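Local coordinates for beta-L-arabinobiosidase (Bacteroides thetaiotaomicron, PDB 5MQR), which probably hydrolyses arabinose-containing glycosidic linkages in plant pectin as a glycosidase of a gut bacterium, and may also have sialidase activity, at residues 668-682 with 1015-1029. Sequence-based numbering, arbitrary orientation.
Sequences FEEMYYYRWWSLRKH and YYNHSTFNDLMITGL
Asn-1022 and Tyr-672 illustrate how a buried amide can join a helix start to the flank of another helix. ND2 of Asn-1022 reaches Tyr-672 O at 3.0 Å, nearly straight (163°) and on a lone pair in the carbonyl plane; the helical bond from Trp-676 N to that same oxygen is weak. With CG beside its own backbone N, ND2 itself lies over one face of the Trp-676 indole, toward its rim. Two further polar links follow. Arg-675 NH2 donates to Ser-1019 OG at 2.9 Å, while NH1 turns to Gln-986, and Phe-1021 CB sits over one guanidinium face. A water joins Arg-675 NH2 to Asn-1017 OD1, an amide also held by Thr-693.

His-682 closes the far end: NE2 donates to Tyr-1015 O at 2.6 Å, almost head-on to the carbonyl, while ND1 bonds Thr-693 and Asn-1017 CB lies 3.4 Å from the imidazole centroid, over its face. Replacing His-682 by alanine removes the ring, which would probably leave the Tyr-1015 carbonyl without this donor, Thr-693 without its ND1 partner and Asn-1017 CB with no ring face to lie on.

Aromatic contacts flank these polar links. Lys-681 lays CE over the centre of the Tyr-1015 ring, and a bend at chi4 (-72°) keeps NZ above the same face, 4.3 Å from the centroid, as a cation-pi pair; Trp-677 meets this ring in an offset edge-to-face pair. A water spans Lys-681 NZ and Tyr-1015 OH, which also bonds Glu-637. Toward the opposite end, Met-671 CG stands 3.8 Å from the Phe-1021 centroid, over its face, whereas the selenium of Met-1025, present as selenomethionine, touches the Phe-668 edge, 3.8 Å from CD2.

Helix 1022-1029 and its leading loop pack on helix 668-680, the axes at 130°, with helices 948-964 and 712-719 alongside; such helix-on-helix burial fits the (alpha/alpha)6 barrel expected of six-hairpin glycosidases.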
loop_
_atom_site.group_PDB
_atom_site.type_symbol
_atom_site.label_atom_id
_atom_site.label_comp_id
_atom_site.label_asym_id
_atom_site.label_seq_id
_atom_site.Cartn_x
_atom_site.Cartn_y
_atom_site.Cartn_z
ATOM N N PHE A 668 3.388 17.742 12.874
ATOM C CA PHE A 668 4.552 16.906 12.564
ATOM C C PHE A 668 4.871 16.858 11.069
ATOM O O PHE A 668 6.042 16.960 10.654
ATOM C CB PHE A 668 4.321 15.461 13.032
ATOM C CG PHE A 668 4.707 15.191 14.459
ATOM C CD1 PHE A 668 3.802 15.394 15.497
ATOM C CD2 PHE A 668 5.953 14.688 14.756
ATOM C CE1 PHE A 668 4.153 15.121 16.817
ATOM C CE2 PHE A 668 6.312 14.398 16.074
ATOM C CZ PHE A 668 5.408 14.604 17.102
ATOM N N GLU A 669 3.827 16.691 10.275
ATOM C CA GLU A 669 3.970 16.612 8.848
ATOM C C GLU A 669 4.474 17.947 8.302
ATOM O O GLU A 669 5.437 17.970 7.558
ATOM C CB GLU A 669 2.651 16.211 8.169
ATOM C CG GLU A 669 2.813 15.923 6.675
ATOM C CD GLU A 669 1.528 15.480 6.011
ATOM O OE1 GLU A 669 1.164 14.295 6.188
ATOM O OE2 GLU A 669 0.886 16.317 5.319
ATOM N N GLU A 670 3.840 19.043 8.701
ATOM C CA GLU A 670 4.230 20.374 8.258
ATOM C C GLU A 670 5.676 20.682 8.634
ATOM O O GLU A 670 6.389 21.268 7.839
ATOM C CB GLU A 670 3.311 21.443 8.854
ATOM C CG GLU A 670 3.662 22.861 8.439
ATOM C CD GLU A 670 2.690 23.885 8.987
ATOM O OE1 GLU A 670 2.520 23.991 10.221
ATOM O OE2 GLU A 670 2.104 24.605 8.176
HETATM N N MSE A 671 6.087 20.281 9.833
HETATM C CA MSE A 671 7.451 20.575 10.327
HETATM C C MSE A 671 8.468 19.779 9.571
HETATM O O MSE A 671 9.569 20.249 9.346
HETATM C CB MSE A 671 7.589 20.303 11.824
HETATM C CG MSE A 671 8.821 20.938 12.458
HETATM SE SE MSE A 671 8.847 22.912 12.190
HETATM C CE MSE A 671 7.048 23.314 12.884
ATOM N N TYR A 672 8.106 18.556 9.177
ATOM C CA TYR A 672 8.941 17.736 8.343
ATOM C C TYR A 672 9.325 18.502 7.093
ATOM O O TYR A 672 10.495 18.657 6.773
ATOM C CB TYR A 672 8.227 16.425 7.970
ATOM C CG TYR A 672 9.107 15.534 7.161
ATOM C CD1 TYR A 672 9.998 14.669 7.768
ATOM C CD2 TYR A 672 9.084 15.587 5.768
ATOM C CE1 TYR A 672 10.832 13.868 7.010
ATOM C CE2 TYR A 672 9.917 14.785 5.005
ATOM C CZ TYR A 672 10.788 13.928 5.633
ATOM O OH TYR A 672 11.648 13.166 4.870
ATOM N N TYR A 673 8.322 18.999 6.393
ATOM C CA TYR A 673 8.571 19.700 5.142
ATOM C C TYR A 673 9.218 21.050 5.384
ATOM O O TYR A 673 10.145 21.413 4.648
ATOM C CB TYR A 673 7.290 19.772 4.270
ATOM C CG TYR A 673 6.948 18.394 3.777
ATOM C CD1 TYR A 673 7.654 17.816 2.721
ATOM C CD2 TYR A 673 5.999 17.610 4.443
ATOM C CE1 TYR A 673 7.374 16.508 2.310
ATOM C CE2 TYR A 673 5.721 16.314 4.050
ATOM C CZ TYR A 673 6.405 15.767 2.992
ATOM O OH TYR A 673 6.122 14.483 2.628
ATOM N N TYR A 674 8.796 21.765 6.431
ATOM C CA TYR A 674 9.385 23.061 6.705
ATOM C C TYR A 674 10.908 22.990 6.932
ATOM O O TYR A 674 11.647 23.813 6.426
ATOM C CB TYR A 674 8.719 23.741 7.909
ATOM C CG TYR A 674 9.417 25.028 8.329
ATOM C CD1 TYR A 674 9.266 26.188 7.591
ATOM C CD2 TYR A 674 10.264 25.054 9.418
ATOM C CE1 TYR A 674 9.916 27.355 7.940
ATOM C CE2 TYR A 674 10.929 26.228 9.793
ATOM C CZ TYR A 674 10.752 27.368 9.046
ATOM O OH TYR A 674 11.383 28.528 9.410
ATOM N N ARG A 675 11.358 22.013 7.693
ATOM C CA ARG A 675 12.769 21.960 8.081
ATOM C C ARG A 675 13.637 21.590 6.890
ATOM O O ARG A 675 14.774 22.052 6.809
ATOM C CB ARG A 675 12.992 21.009 9.252
ATOM C CG ARG A 675 12.504 21.592 10.591
ATOM C CD ARG A 675 13.305 22.815 11.038
ATOM N NE ARG A 675 14.699 22.477 11.205
ATOM C CZ ARG A 675 15.317 22.246 12.366
ATOM N NH1 ARG A 675 14.694 22.362 13.548
ATOM N NH2 ARG A 675 16.600 21.899 12.338
ATOM N N TRP A 676 13.094 20.803 5.952
ATOM C CA TRP A 676 13.828 20.594 4.706
ATOM C C TRP A 676 13.914 21.891 3.882
ATOM O O TRP A 676 14.967 22.202 3.357
ATOM C CB TRP A 676 13.234 19.486 3.851
ATOM C CG TRP A 676 13.500 18.118 4.319
ATOM C CD1 TRP A 676 12.567 17.146 4.526
ATOM C CD2 TRP A 676 14.768 17.524 4.603
ATOM N NE1 TRP A 676 13.172 15.985 4.932
ATOM C CE2 TRP A 676 14.519 16.184 5.000
ATOM C CE3 TRP A 676 16.079 17.993 4.603
ATOM C CZ2 TRP A 676 15.530 15.306 5.380
ATOM C CZ3 TRP A 676 17.093 17.121 4.967
ATOM C CH2 TRP A 676 16.814 15.788 5.352
ATOM N N TRP A 677 12.794 22.613 3.783
ATOM C CA TRP A 677 12.704 23.858 3.037
ATOM C C TRP A 677 13.629 24.922 3.631
ATOM O O TRP A 677 14.215 25.742 2.922
ATOM C CB TRP A 677 11.237 24.333 3.066
ATOM C CG TRP A 677 10.933 25.650 2.407
ATOM C CD1 TRP A 677 10.632 25.866 1.095
ATOM C CD2 TRP A 677 10.827 26.905 3.049
ATOM N NE1 TRP A 677 10.365 27.189 0.877
ATOM C CE2 TRP A 677 10.477 27.854 2.065
ATOM C CE3 TRP A 677 11.013 27.335 4.361
ATOM C CZ2 TRP A 677 10.314 29.207 2.352
ATOM C CZ3 TRP A 677 10.841 28.677 4.650
ATOM C CH2 TRP A 677 10.484 29.595 3.647
ATOM N N SER A 678 13.731 24.901 4.947
ATOM C CA SER A 678 14.598 25.788 5.659
ATOM C C SER A 678 16.067 25.439 5.444
ATOM O O SER A 678 16.843 26.292 5.049
ATOM C CB SER A 678 14.295 25.711 7.146
ATOM O OG SER A 678 14.909 26.833 7.712
ATOM N N LEU A 679 16.427 24.184 5.713
ATOM C CA LEU A 679 17.805 23.706 5.530
ATOM C C LEU A 679 18.334 24.051 4.144
ATOM O O LEU A 679 19.464 24.480 3.999
ATOM C CB LEU A 679 17.895 22.193 5.729
ATOM C CG LEU A 679 19.280 21.589 5.532
ATOM C CD1 LEU A 679 20.175 21.932 6.709
ATOM C CD2 LEU A 679 19.199 20.096 5.345
ATOM N N ARG A 680 17.488 23.890 3.131
ATOM C CA ARG A 680 17.891 24.136 1.760
ATOM C C ARG A 680 18.417 25.566 1.512
ATOM O O ARG A 680 19.305 25.762 0.665
ATOM C CB ARG A 680 16.790 23.685 0.770
ATOM C CG ARG A 680 16.443 24.638 -0.364
ATOM C CD ARG A 680 15.443 25.598 0.238
ATOM N NE ARG A 680 15.458 26.860 -0.365
ATOM C CZ ARG A 680 14.579 27.813 -0.098
ATOM N NH1 ARG A 680 13.581 27.668 0.784
ATOM N NH2 ARG A 680 14.732 28.947 -0.753
ATOM N N LYS A 681 17.917 26.540 2.275
ATOM C CA LYS A 681 18.375 27.926 2.167
ATOM C C LYS A 681 19.852 28.067 2.451
ATOM O O LYS A 681 20.480 29.038 2.005
ATOM C CB LYS A 681 17.620 28.843 3.131
ATOM C CG LYS A 681 16.146 29.056 2.799
ATOM C CD LYS A 681 15.445 29.805 3.935
ATOM C CE LYS A 681 14.026 30.227 3.563
ATOM N NZ LYS A 681 14.008 31.340 2.571
ATOM N N HIS A 682 20.407 27.105 3.201
ATOM C CA HIS A 682 21.783 27.176 3.671
ATOM C C HIS A 682 22.808 26.571 2.730
ATOM O O HIS A 682 24.007 26.676 2.981
ATOM C CB HIS A 682 21.897 26.595 5.080
ATOM C CG HIS A 682 21.160 27.399 6.091
ATOM N ND1 HIS A 682 21.745 28.449 6.765
ATOM C CD2 HIS A 682 19.870 27.359 6.491
ATOM C CE1 HIS A 682 20.850 28.999 7.565
ATOM N NE2 HIS A 682 19.700 28.366 7.405
ATOM N N TYR A 1015 15.264 31.147 10.129
ATOM C CA TYR A 1015 15.770 29.975 9.402
ATOM C C TYR A 1015 17.118 29.482 9.940
ATOM O O TYR A 1015 17.948 29.009 9.169
ATOM C CB TYR A 1015 15.874 30.261 7.881
ATOM C CG TYR A 1015 14.670 31.006 7.322
ATOM C CD1 TYR A 1015 13.379 30.465 7.412
ATOM C CD2 TYR A 1015 14.814 32.247 6.727
ATOM C CE1 TYR A 1015 12.272 31.146 6.936
ATOM C CE2 TYR A 1015 13.705 32.930 6.235
ATOM C CZ TYR A 1015 12.440 32.376 6.352
ATOM O OH TYR A 1015 11.367 33.074 5.855
ATOM N N TYR A 1016 17.328 29.560 11.254
ATOM C CA TYR A 1016 18.593 29.156 11.846
ATOM C C TYR A 1016 18.876 27.658 11.621
ATOM O O TYR A 1016 18.008 26.799 11.767
ATOM C CB TYR A 1016 18.584 29.499 13.336
ATOM C CG TYR A 1016 19.927 29.630 14.015
ATOM C CD1 TYR A 1016 20.964 30.407 13.454
ATOM C CD2 TYR A 1016 20.160 29.033 15.255
ATOM C CE1 TYR A 1016 22.176 30.530 14.087
ATOM C CE2 TYR A 1016 21.365 29.191 15.896
ATOM C CZ TYR A 1016 22.375 29.925 15.298
ATOM O OH TYR A 1016 23.593 30.061 15.928
ATOM N N ASN A 1017 20.110 27.365 11.266
ATOM C CA ASN A 1017 20.535 26.022 10.928
ATOM C C ASN A 1017 21.639 25.589 11.883
ATOM O O ASN A 1017 22.825 25.717 11.584
ATOM C CB ASN A 1017 21.012 25.986 9.476
ATOM C CG ASN A 1017 21.432 24.598 9.046
ATOM O OD1 ASN A 1017 20.934 23.591 9.590
ATOM N ND2 ASN A 1017 22.378 24.524 8.104
ATOM N N HIS A 1018 21.203 25.061 13.019
ATOM C CA HIS A 1018 22.027 24.887 14.194
ATOM C C HIS A 1018 21.513 23.705 15.007
ATOM O O HIS A 1018 21.683 23.642 16.214
ATOM C CB HIS A 1018 21.889 26.191 14.990
ATOM C CG HIS A 1018 22.874 26.382 16.087
ATOM N ND1 HIS A 1018 22.479 26.546 17.396
ATOM C CD2 HIS A 1018 24.218 26.550 16.075
ATOM C CE1 HIS A 1018 23.541 26.766 18.152
ATOM N NE2 HIS A 1018 24.608 26.767 17.379
ATOM N N SER A 1019 20.918 22.739 14.327
ATOM C CA SER A 1019 20.204 21.652 14.980
ATOM C C SER A 1019 19.787 20.650 13.931
ATOM O O SER A 1019 19.855 20.914 12.724
ATOM C CB SER A 1019 18.920 22.162 15.678
ATOM O OG SER A 1019 17.988 22.691 14.726
ATOM N N THR A 1020 19.351 19.492 14.405
ATOM C CA THR A 1020 18.659 18.529 13.548
ATOM C C THR A 1020 17.178 18.524 13.926
ATOM O O THR A 1020 16.772 19.009 14.996
ATOM C CB THR A 1020 19.265 17.110 13.641
ATOM O OG1 THR A 1020 19.087 16.565 14.947
ATOM C CG2 THR A 1020 20.762 17.108 13.284
ATOM N N PHE A 1021 16.392 17.999 12.998
ATOM C CA PHE A 1021 14.984 17.713 13.194
ATOM C C PHE A 1021 14.568 16.466 12.411
ATOM O O PHE A 1021 14.046 15.520 12.964
ATOM C CB PHE A 1021 14.067 18.898 12.813
ATOM C CG PHE A 1021 12.635 18.575 13.013
ATOM C CD1 PHE A 1021 12.100 18.553 14.291
ATOM C CD2 PHE A 1021 11.843 18.173 11.951
ATOM C CE1 PHE A 1021 10.781 18.191 14.520
ATOM C CE2 PHE A 1021 10.519 17.807 12.172
ATOM C CZ PHE A 1021 9.997 17.820 13.460
ATOM N N ASN A 1022 14.746 16.507 11.109
ATOM C CA ASN A 1022 14.367 15.411 10.282
ATOM C C ASN A 1022 15.246 14.189 10.472
ATOM O O ASN A 1022 14.796 13.059 10.211
ATOM C CB ASN A 1022 14.299 15.872 8.844
ATOM C CG ASN A 1022 13.045 16.685 8.566
ATOM O OD1 ASN A 1022 11.989 16.443 9.162
ATOM N ND2 ASN A 1022 13.129 17.604 7.615
ATOM N N ASP A 1023 16.468 14.371 10.959
ATOM C CA ASP A 1023 17.258 13.223 11.328
ATOM C C ASP A 1023 16.611 12.492 12.477
ATOM O O ASP A 1023 16.680 11.272 12.559
ATOM C CB ASP A 1023 18.680 13.581 11.699
ATOM C CG ASP A 1023 19.500 12.354 12.014
ATOM O OD1 ASP A 1023 19.565 11.427 11.159
ATOM O OD2 ASP A 1023 20.017 12.283 13.136
ATOM N N LEU A 1024 15.989 13.256 13.366
ATOM C CA LEU A 1024 15.279 12.707 14.534
ATOM C C LEU A 1024 13.993 12.023 14.086
ATOM O O LEU A 1024 13.639 10.965 14.604
ATOM C CB LEU A 1024 14.927 13.800 15.547
ATOM C CG LEU A 1024 16.027 14.785 15.950
ATOM C CD1 LEU A 1024 15.429 15.868 16.834
ATOM C CD2 LEU A 1024 17.179 14.076 16.663
HETATM N N MSE A 1025 13.294 12.636 13.133
HETATM C CA MSE A 1025 12.078 12.053 12.580
HETATM C C MSE A 1025 12.380 10.696 11.962
HETATM O O MSE A 1025 11.704 9.725 12.246
HETATM C CB MSE A 1025 11.441 12.974 11.545
HETATM C CG MSE A 1025 10.950 14.315 12.090
HETATM SE SE MSE A 1025 9.282 14.046 13.094
HETATM C CE MSE A 1025 8.178 13.848 11.467
ATOM N N ILE A 1026 13.435 10.632 11.159
ATOM C CA ILE A 1026 13.792 9.448 10.405
ATOM C C ILE A 1026 14.400 8.344 11.274
ATOM O O ILE A 1026 14.040 7.158 11.127
ATOM C CB ILE A 1026 14.742 9.819 9.259
ATOM C CG1 ILE A 1026 13.998 10.686 8.240
ATOM C CG2 ILE A 1026 15.295 8.573 8.562
ATOM C CD1 ILE A 1026 14.898 11.380 7.228
ATOM N N THR A 1027 15.316 8.705 12.167
ATOM C CA THR A 1027 16.047 7.693 12.935
ATOM C C THR A 1027 15.472 7.376 14.305
ATOM O O THR A 1027 15.825 6.341 14.870
ATOM C CB THR A 1027 17.548 8.039 13.128
ATOM O OG1 THR A 1027 17.675 9.234 13.901
ATOM C CG2 THR A 1027 18.233 8.208 11.807
ATOM N N GLY A 1028 14.634 8.253 14.859
ATOM C CA GLY A 1028 14.119 8.066 16.208
ATOM C C GLY A 1028 12.646 7.730 16.177
ATOM O O GLY A 1028 12.239 6.619 16.552
ATOM N N LEU A 1029 11.845 8.699 15.721
ATOM C CA LEU A 1029 10.381 8.551 15.639
ATOM C C LEU A 1029 9.953 7.401 14.709
ATOM O O LEU A 1029 9.335 6.462 15.144
ATOM C CB LEU A 1029 9.748 9.860 15.179
ATOM C CG LEU A 1029 8.258 9.909 15.457
ATOM C CD1 LEU A 1029 7.961 10.224 16.909
ATOM C CD2 LEU A 1029 7.644 10.971 14.591
HETATM O O HOH W 1 17.933 23.111 9.800
HETATM O O HOH W 2 17.051 25.816 9.087
HETATM O O HOH W 3 11.503 32.860 2.955
#